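Local coordinates for protein salicylaldehyde dehydrogenase NahF (Pseudomonas putida, PDB 4JZ6) that probably oxidises salicylaldehyde to salicylate with NAD+ and water, a step of naphthalene degradation, at residues S94-P97 and K98-V102; N219-P222 and D223-P226; G250-I253 and A254-A257; H385-S388 and D389-I392. One frame throughout, in Å; residues are numbered along the deposited sequence.

All four contacts are local, each within one continuous piece of chain, and they follow one another in sequence. Contact 1 is the first turn of helix 96-107. Contact 2 leads from strand 215-218 into helix 225-233, and contact 3 lies within helix 247-259. Contacts 2 and 3 are the nearest pair, with centres 16 Å apart. In contact 3 the A254 side chain is about 5 Å from a bound salicylaldehyde, and G250 is about 9 Å from the side chain of E267, the predicted active-site residue. In contact 1 the F99 side chain is about 13 Å from a bound salicylaldehyde. Contacts 2 and 4 lie away from the salicylaldehyde pockets and the predicted active site.

Contact 1 of 4, residues S94-P97 and K98-V102; sequences SKTP and KFIEV
K95 meets F99 at the start of helix 96-107, where K95 holds the N-cap position. Backbone bonds build the first turn. K95 O accepts F99 N at 3.2 Å and, weakly, K98 N. I100 N reaches T96 O at 3.1 Å, and E101 N bonds P97 O.

Side-chain contacts surround the F99 ring. CB of K95 lies 4.1 Å from CE2 of F99, while T96 N sits at the edge of that ring. F99 CG stands beside its own backbone N (chi1 -85°), which brings CD2 to 3.4 Å from K95 O. The ring also packs on L200 of helix 195-208 and V118 of helix 111-130. An alanine here would probably leave a gap between these two helices and K95 CB without its ring partner. I100 CG1 lies alongside T96 CG2.

Charged groups lie further out. K95 NZ pairs with E207, joining this turn to helix 195-208. The K98 chain bends at chi2 and chi3 and runs toward the next turn. Its NZ meets E101 OE1 on the syn side at 2.9 Å, 34° out of the carboxylate plane.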
loop_
_atom_site.group_PDB
_atom_site.type_symbol
_atom_site.label_atom_id
_atom_site.label_comp_id
_atom_site.label_asym_id
_atom_site.label_seq_id
_atom_site.Cartn_x
_atom_site.Cartn_y
_atom_site.Cartn_z
ATOM N N SER A 94 -32.417 12.912 2.534
ATOM C CA SER A 94 -33.573 13.420 3.265
ATOM C C SER A 94 -33.176 14.560 4.196
ATOM O O SER A 94 -34.031 15.294 4.681
ATOM C CB SER A 94 -34.268 12.301 4.052
ATOM O OG SER A 94 -33.499 11.879 5.164
ATOM N N LYS A 95 -31.880 14.708 4.438
ATOM C CA LYS A 95 -31.387 15.740 5.340
ATOM C C LYS A 95 -30.628 16.844 4.599
ATOM O O LYS A 95 -29.879 17.610 5.209
ATOM C CB LYS A 95 -30.513 15.114 6.430
ATOM C CG LYS A 95 -31.302 14.327 7.470
ATOM C CD LYS A 95 -30.400 13.782 8.575
ATOM C CE LYS A 95 -31.201 13.404 9.815
ATOM N NZ LYS A 95 -32.354 12.522 9.498
ATOM N N THR A 96 -30.842 16.927 3.287
ATOM C CA THR A 96 -30.117 17.870 2.429
ATOM C C THR A 96 -30.107 19.342 2.901
ATOM O O THR A 96 -29.042 19.957 2.965
ATOM C CB THR A 96 -30.561 17.768 0.935
ATOM O OG1 THR A 96 -30.287 16.452 0.430
ATOM C CG2 THR A 96 -29.816 18.786 0.081
ATOM N N PRO A 97 -31.277 19.909 3.245
ATOM C CA PRO A 97 -31.269 21.304 3.700
ATOM C C PRO A 97 -30.403 21.552 4.935
ATOM O O PRO A 97 -29.804 22.622 5.038
ATOM C CB PRO A 97 -32.735 21.561 4.046
ATOM C CG PRO A 97 -33.488 20.607 3.213
ATOM C CD PRO A 97 -32.647 19.372 3.189
ATOM N N LYS A 98 -30.345 20.588 5.851
ATOM C CA LYS A 98 -29.531 20.735 7.061
ATOM C C LYS A 98 -28.038 20.736 6.726
ATOM O O LYS A 98 -27.266 21.523 7.279
ATOM C CB LYS A 98 -29.867 19.643 8.087
ATOM C CG LYS A 98 -29.077 19.714 9.393
ATOM C CD LYS A 98 -29.310 21.023 10.135
ATOM C CE LYS A 98 -30.763 21.175 10.582
ATOM N NZ LYS A 98 -31.142 22.605 10.821
ATOM N N PHE A 99 -27.640 19.857 5.815
ATOM C CA PHE A 99 -26.254 19.811 5.373
ATOM C C PHE A 99 -25.838 21.140 4.767
ATOM O O PHE A 99 -24.768 21.668 5.089
ATOM C CB PHE A 99 -26.035 18.684 4.367
ATOM C CG PHE A 99 -25.773 17.354 5.000
ATOM C CD1 PHE A 99 -24.554 17.089 5.600
ATOM C CD2 PHE A 99 -26.743 16.368 4.998
ATOM C CE1 PHE A 99 -24.310 15.862 6.191
ATOM C CE2 PHE A 99 -26.507 15.137 5.588
ATOM C CZ PHE A 99 -25.288 14.882 6.184
ATOM N N ILE A 100 -26.691 21.675 3.894
ATOM C CA ILE A 100 -26.432 22.961 3.259
ATOM C C ILE A 100 -26.208 24.016 4.334
ATOM O O ILE A 100 -25.225 24.764 4.293
ATOM C CB ILE A 100 -27.609 23.392 2.366
ATOM C CG1 ILE A 100 -27.882 22.338 1.289
ATOM C CG2 ILE A 100 -27.342 24.760 1.743
ATOM C CD1 ILE A 100 -27.305 22.653 -0.062
ATOM N N GLU A 101 -27.115 24.043 5.308
ATOM C CA GLU A 101 -27.096 25.040 6.370
ATOM C C GLU A 101 -25.864 24.917 7.262
ATOM O O GLU A 101 -25.212 25.916 7.580
ATOM C CB GLU A 101 -28.363 24.924 7.215
ATOM C CG GLU A 101 -28.485 25.972 8.305
ATOM C CD GLU A 101 -29.527 25.605 9.335
ATOM O OE1 GLU A 101 -30.349 24.705 9.055
ATOM O OE2 GLU A 101 -29.518 26.206 10.431
ATOM N N VAL A 102 -25.547 23.691 7.661
ATOM C CA VAL A 102 -24.450 23.465 8.586
ATOM C C VAL A 102 -23.100 23.712 7.924
ATOM O O VAL A 102 -22.226 24.364 8.501
ATOM C CB VAL A 102 -24.506 22.048 9.183
ATOM C CG1 VAL A 102 -23.212 21.715 9.907
ATOM C CG2 VAL A 102 -25.698 21.926 10.127
#

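Contact 2 of 4, residues N219-P222 and D223-P226; sequences NSSP and DRSP
The D223 carboxylate takes the S221 hydroxyl on the syn side of OD1, 25° out of the carboxylate plane. S221 OG donates this bond, and OG and OD1 are 2.5 Å apart. S221 OG lies oblique to the R224 guanidinium. The aliphatic part of R224 comes closer, with CG 3.6 Å from S221 OG. The arginine chain then runs extended from CG to NE and carries the charge away from the turn. Its NH1 bonds A54 O, and its NH2 forms a salt bridge with D33.

The backbone turns tightly here, between strand 215-218 and helix 225-233. R224 N bonds S221 O at 2.9 Å. S225 N makes two weak bonds, to S221 O and to P222 O. P226 has no N-H to give; its CD rests 3.4 Å from P222 O.

S220 is buried, and its CB points toward segment 223-226. Its OG is weakly bonded to S221 O and is 3.6 Å from S225 OG.

S221 thus serves the turn twice, through its carbonyl and its hydroxyl. D223 CG sits between its own backbone N and carbonyl carbon (chi1 75°), which directs OD1 back to that serine. The bond to S221 would probably limit rotation of the carboxylate and help stabilise its negative charge.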
loop_
_atom_site.group_PDB
_atom_site.type_symbol
_atom_site.label_atom_id
_atom_site.label_comp_id
_atom_site.label_asym_id
_atom_site.label_seq_id
_atom_site.Cartn_x
_atom_site.Cartn_y
_atom_site.Cartn_z
ATOM N N ASN A 219 -14.145 13.388 17.601
ATOM C CA ASN A 219 -13.642 14.690 17.202
ATOM C C ASN A 219 -12.935 15.331 18.384
ATOM O O ASN A 219 -13.187 14.966 19.535
ATOM C CB ASN A 219 -14.773 15.581 16.696
ATOM C CG ASN A 219 -14.335 16.480 15.562
ATOM O OD1 ASN A 219 -13.166 16.860 15.478
ATOM N ND2 ASN A 219 -15.267 16.818 14.673
ATOM N N SER A 220 -12.039 16.271 18.106
ATOM C CA SER A 220 -11.280 16.909 19.172
ATOM C C SER A 220 -10.712 18.254 18.747
ATOM O O SER A 220 -10.682 18.590 17.564
ATOM C CB SER A 220 -10.135 16.004 19.624
ATOM O OG SER A 220 -9.214 15.788 18.565
ATOM N N SER A 221 -10.261 19.025 19.726
ATOM C CA SER A 221 -9.490 20.221 19.444
ATOM C C SER A 221 -8.187 19.781 18.790
ATOM O O SER A 221 -7.687 18.687 19.074
ATOM C CB SER A 221 -9.220 20.994 20.736
ATOM O OG SER A 221 -8.776 20.125 21.764
ATOM N N PRO A 222 -7.634 20.623 17.907
ATOM C CA PRO A 222 -6.439 20.239 17.145
ATOM C C PRO A 222 -5.221 19.951 18.024
ATOM O O PRO A 222 -4.313 19.259 17.573
ATOM C CB PRO A 222 -6.183 21.461 16.251
ATOM C CG PRO A 222 -6.857 22.593 16.946
ATOM C CD PRO A 222 -8.071 21.996 17.595
ATOM N N ASP A 223 -5.208 20.463 19.252
ATOM C CA ASP A 223 -4.091 20.224 20.162
ATOM C C ASP A 223 -4.058 18.765 20.618
ATOM O O ASP A 223 -3.042 18.293 21.140
ATOM C CB ASP A 223 -4.158 21.164 21.376
ATOM C CG ASP A 223 -5.221 20.752 22.385
ATOM O OD1 ASP A 223 -6.417 20.975 22.108
ATOM O OD2 ASP A 223 -4.867 20.215 23.461
ATOM N N ARG A 224 -5.170 18.060 20.406
ATOM C CA ARG A 224 -5.308 16.673 20.844
ATOM C C ARG A 224 -5.190 15.688 19.690
ATOM O O ARG A 224 -4.874 14.521 19.911
ATOM C CB ARG A 224 -6.652 16.457 21.546
ATOM C CG ARG A 224 -6.837 17.243 22.832
ATOM C CD ARG A 224 -8.085 16.786 23.571
ATOM N NE ARG A 224 -8.269 17.503 24.830
ATOM C CZ ARG A 224 -9.198 17.206 25.735
ATOM N NH1 ARG A 224 -10.033 16.195 25.525
ATOM N NH2 ARG A 224 -9.288 17.916 26.852
ATOM N N SER A 225 -5.455 16.163 18.470
ATOM C CA SER A 225 -5.457 15.312 17.270
ATOM C C SER A 225 -4.253 14.374 17.141
ATOM O O SER A 225 -4.444 13.166 16.978
ATOM C CB SER A 225 -5.636 16.132 15.982
ATOM O OG SER A 225 -6.962 16.606 15.852
ATOM N N PRO A 226 -3.017 14.915 17.218
ATOM C CA PRO A 226 -1.863 14.022 17.068
ATOM C C PRO A 226 -1.870 12.839 18.030
ATOM O O PRO A 226 -1.721 11.704 17.581
ATOM C CB PRO A 226 -0.663 14.937 17.353
ATOM C CG PRO A 226 -1.233 16.175 17.961
ATOM C CD PRO A 226 -2.589 16.316 17.378
#

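Contact 3 of 4, residues G250-I253 and A254-A257; sequences GSII and AQKA
S251 and Q255 face each other one turn apart on helix 247-259, the helix of the beta-alpha-beta unit between strands 240-244 and 264-267. The backbone bonds are those of a regular alpha helix. A254 N bonds G250 O at 2.9 Å, and Q255 N bonds S251 O at 2.8 Å. K256 N reaches I252 O, and A257 N reaches I253 O at 3.0 Å. K256 N also has a weak bond to I253 O.

The polar side-chain pair lies on the side facing the second subunit. Q255 CG stands beside its backbone N (chi1 -69°), which carries the chain back over S251. Q255 CG then passes 3.1 Å from S251 O, and OE1 comes within 3.0 Å of S251 OG. Whether the serine proton goes to OE1 is not settled, because A258 O of the second subunit also bonds S251 OG. An alanine in place of Q255 would probably leave S251 OG without its partner within the helix and remove part of the packing on A258 of the second subunit.

Apolar packing joins the helix to the sheet. A254 sits on L266 and A257 on C264 of strand 264-267, while I253 packs on F243 of strand 240-244. A254 also touches A258 of the second subunit. The K256 side chain touches D230 and I233 of helix 225-233.

I253, A254 and A257 thus meet the sheet strands, and the serine hydroxyl stands between an amide oxygen of its own helix and a carbonyl of the other subunit, which ties this helix to the dimer interface.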
loop_
_atom_site.group_PDB
_atom_site.type_symbol
_atom_site.label_atom_id
_atom_site.label_comp_id
_atom_site.label_asym_id
_atom_site.label_seq_id
_atom_site.Cartn_x
_atom_site.Cartn_y
_atom_site.Cartn_z
ATOM N N GLY A 250 0.469 13.759 6.650
ATOM C CA GLY A 250 0.391 12.428 6.075
ATOM C C GLY A 250 1.650 11.608 6.295
ATOM O O GLY A 250 1.577 10.422 6.649
ATOM N N SER A 251 2.805 12.237 6.085
ATOM C CA SER A 251 4.085 11.578 6.328
ATOM C C SER A 251 4.199 11.124 7.783
ATOM O O SER A 251 4.569 9.983 8.067
ATOM C CB SER A 251 5.248 12.506 5.979
ATOM O OG SER A 251 6.487 11.910 6.326
ATOM N N ILE A 252 3.863 12.027 8.697
ATOM C CA ILE A 252 3.887 11.730 10.121
ATOM C C ILE A 252 2.976 10.554 10.482
ATOM O O ILE A 252 3.383 9.664 11.231
ATOM C CB ILE A 252 3.523 12.975 10.936
ATOM C CG1 ILE A 252 4.514 14.097 10.626
ATOM C CG2 ILE A 252 3.529 12.666 12.420
ATOM C CD1 ILE A 252 4.214 15.386 11.352
ATOM N N ILE A 253 1.758 10.544 9.940
ATOM C CA ILE A 253 0.845 9.414 10.125
ATOM C C ILE A 253 1.474 8.109 9.632
ATOM O O ILE A 253 1.456 7.094 10.336
ATOM C CB ILE A 253 -0.537 9.654 9.435
ATOM C CG1 ILE A 253 -1.597 10.048 10.466
ATOM C CG2 ILE A 253 -1.032 8.417 8.732
ATOM C CD1 ILE A 253 -1.494 11.465 10.931
ATOM N N ALA A 254 2.054 8.150 8.436
ATOM C CA ALA A 254 2.620 6.953 7.825
ATOM C C ALA A 254 3.828 6.465 8.610
ATOM O O ALA A 254 4.028 5.264 8.766
ATOM C CB ALA A 254 2.991 7.222 6.374
ATOM N N GLN A 255 4.625 7.403 9.108
ATOM C CA GLN A 255 5.767 7.064 9.950
ATOM C C GLN A 255 5.333 6.310 11.204
ATOM O O GLN A 255 6.010 5.380 11.650
ATOM C CB GLN A 255 6.557 8.320 10.320
ATOM C CG GLN A 255 7.279 8.943 9.143
ATOM C CD GLN A 255 8.011 10.215 9.500
ATOM O OE1 GLN A 255 7.644 11.302 9.045
ATOM N NE2 GLN A 255 9.065 10.090 10.306
ATOM N N LYS A 256 4.191 6.700 11.760
ATOM C CA LYS A 256 3.668 6.034 12.942
ATOM C C LYS A 256 3.177 4.643 12.579
ATOM O O LYS A 256 3.448 3.674 13.290
ATOM C CB LYS A 256 2.544 6.855 13.575
ATOM C CG LYS A 256 2.995 8.208 14.108
ATOM C CD LYS A 256 3.852 8.059 15.359
ATOM C CE LYS A 256 4.167 9.419 15.976
ATOM N NZ LYS A 256 5.013 9.302 17.201
ATOM N N ALA A 257 2.465 4.541 11.464
ATOM C CA ALA A 257 1.937 3.256 11.034
ATOM C C ALA A 257 3.062 2.285 10.652
ATOM O O ALA A 257 2.910 1.061 10.756
ATOM C CB ALA A 257 0.986 3.441 9.886
#

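Contact 4 of 4, residues H385-S388 and D389-I392; sequences HVKS and DMRI
M390 folds back across V386 and K387, and its thioether forms the close-packed side of this turn. M390 SD lies 3.7 Å from V386 CA and 3.9 Å from V386 CG1. It also accepts a weak hydrogen bond from K387 N at 3.4 Å, with an N-H...S angle of 167°. M390 CG stands beside its own backbone N (chi1 -56°), and the chain beyond is extended. That course brings SD beside the K387 N-H and CE to 3.6 Å from H385 O. The V386 and I392 side chains cross at about a right angle, with V386 CG1 4.1 Å from I392 CG2. V386, M390 and I392 are all buried.

The turn itself is type I, from K387 to M390. M390 N closes it on K387 O at 3.0 Å.

The outer side is looser and open to solvent. K387, S388 and D389 are exposed there. D389 OD1 lies 3.7 Å from K387 CB, a mere van der Waals approach. The amine end of K387 leads away from the turn.

The loop joins strand 381-384 to strand 401-407. V386 pairs by backbone with V404 and packs on V403. I392 lies between that strand and helix 349-362, touching I401 and V403 on one element and L356 and A360 on the other.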
loop_
_atom_site.group_PDB
_atom_site.type_symbol
_atom_site.label_atom_id
_atom_site.label_comp_id
_atom_site.label_asym_id
_atom_site.label_seq_id
_atom_site.Cartn_x
_atom_site.Cartn_y
_atom_site.Cartn_z
ATOM N N HIS A 385 3.280 34.932 -14.859
ATOM C CA HIS A 385 4.739 34.861 -14.954
ATOM C C HIS A 385 5.361 34.306 -13.681
ATOM O O HIS A 385 6.327 34.861 -13.154
ATOM C CB HIS A 385 5.343 36.226 -15.277
ATOM C CG HIS A 385 4.709 36.902 -16.448
ATOM N ND1 HIS A 385 4.958 36.527 -17.750
ATOM C CD2 HIS A 385 3.835 37.937 -16.515
ATOM C CE1 HIS A 385 4.266 37.297 -18.568
ATOM N NE2 HIS A 385 3.577 38.162 -17.845
ATOM N N VAL A 386 4.788 33.216 -13.186
ATOM C CA VAL A 386 5.349 32.504 -12.053
ATOM C C VAL A 386 6.455 31.571 -12.548
ATOM O O VAL A 386 6.316 30.914 -13.580
ATOM C CB VAL A 386 4.253 31.734 -11.293
ATOM C CG1 VAL A 386 4.852 30.765 -10.295
ATOM C CG2 VAL A 386 3.329 32.724 -10.601
ATOM N N LYS A 387 7.565 31.540 -11.819
ATOM C CA LYS A 387 8.741 30.798 -12.244
ATOM C C LYS A 387 9.198 29.819 -11.158
ATOM O O LYS A 387 8.792 29.921 -9.999
ATOM C CB LYS A 387 9.868 31.771 -12.610
ATOM C CG LYS A 387 9.571 32.679 -13.801
ATOM C CD LYS A 387 9.603 31.897 -15.116
ATOM C CE LYS A 387 9.903 32.792 -16.328
ATOM N NZ LYS A 387 8.703 33.508 -16.868
ATOM N N SER A 388 10.062 28.884 -11.540
ATOM C CA SER A 388 10.426 27.755 -10.682
ATOM C C SER A 388 11.172 28.117 -9.394
ATOM O O SER A 388 11.339 27.270 -8.517
ATOM C CB SER A 388 11.220 26.717 -11.484
ATOM O OG SER A 388 12.202 27.336 -12.301
ATOM N N ASP A 389 11.613 29.365 -9.277
ATOM C CA ASP A 389 12.333 29.795 -8.080
ATOM C C ASP A 389 11.396 30.336 -7.000
ATOM O O ASP A 389 11.815 30.578 -5.866
ATOM C CB ASP A 389 13.405 30.837 -8.424
ATOM C CG ASP A 389 12.817 32.166 -8.857
ATOM O OD1 ASP A 389 11.706 32.171 -9.427
ATOM O OD2 ASP A 389 13.469 33.209 -8.629
ATOM N N MET A 390 10.132 30.528 -7.359
ATOM C CA MET A 390 9.135 31.011 -6.412
ATOM C C MET A 390 8.526 29.836 -5.650
ATOM O O MET A 390 8.280 28.777 -6.226
ATOM C CB MET A 390 8.038 31.777 -7.148
ATOM C CG MET A 390 8.548 32.933 -7.982
ATOM S SD MET A 390 7.296 33.573 -9.105
ATOM C CE MET A 390 8.280 34.642 -10.141
ATOM N N ARG A 391 8.300 30.020 -4.352
ATOM C CA ARG A 391 7.694 28.976 -3.531
ATOM C C ARG A 391 6.326 28.570 -4.076
ATOM O O ARG A 391 6.004 27.385 -4.130
ATOM C CB ARG A 391 7.558 29.439 -2.080
ATOM C CG ARG A 391 8.871 29.743 -1.378
ATOM C CD ARG A 391 8.613 30.243 0.035
ATOM N NE ARG A 391 7.724 29.341 0.763
ATOM C CZ ARG A 391 7.000 29.692 1.820
ATOM N NH1 ARG A 391 7.050 30.938 2.281
ATOM N NH2 ARG A 391 6.218 28.800 2.416
ATOM N N ILE A 392 5.537 29.554 -4.504
ATOM C CA ILE A 392 4.173 29.302 -4.971
ATOM C C ILE A 392 4.125 28.494 -6.275
ATOM O O ILE A 392 3.073 27.975 -6.655
ATOM C CB ILE A 392 3.360 30.617 -5.108
ATOM C CG1 ILE A 392 1.858 30.338 -4.987
ATOM C CG2 ILE A 392 3.689 31.325 -6.409
ATOM C CD1 ILE A 392 1.012 31.583 -4.852
#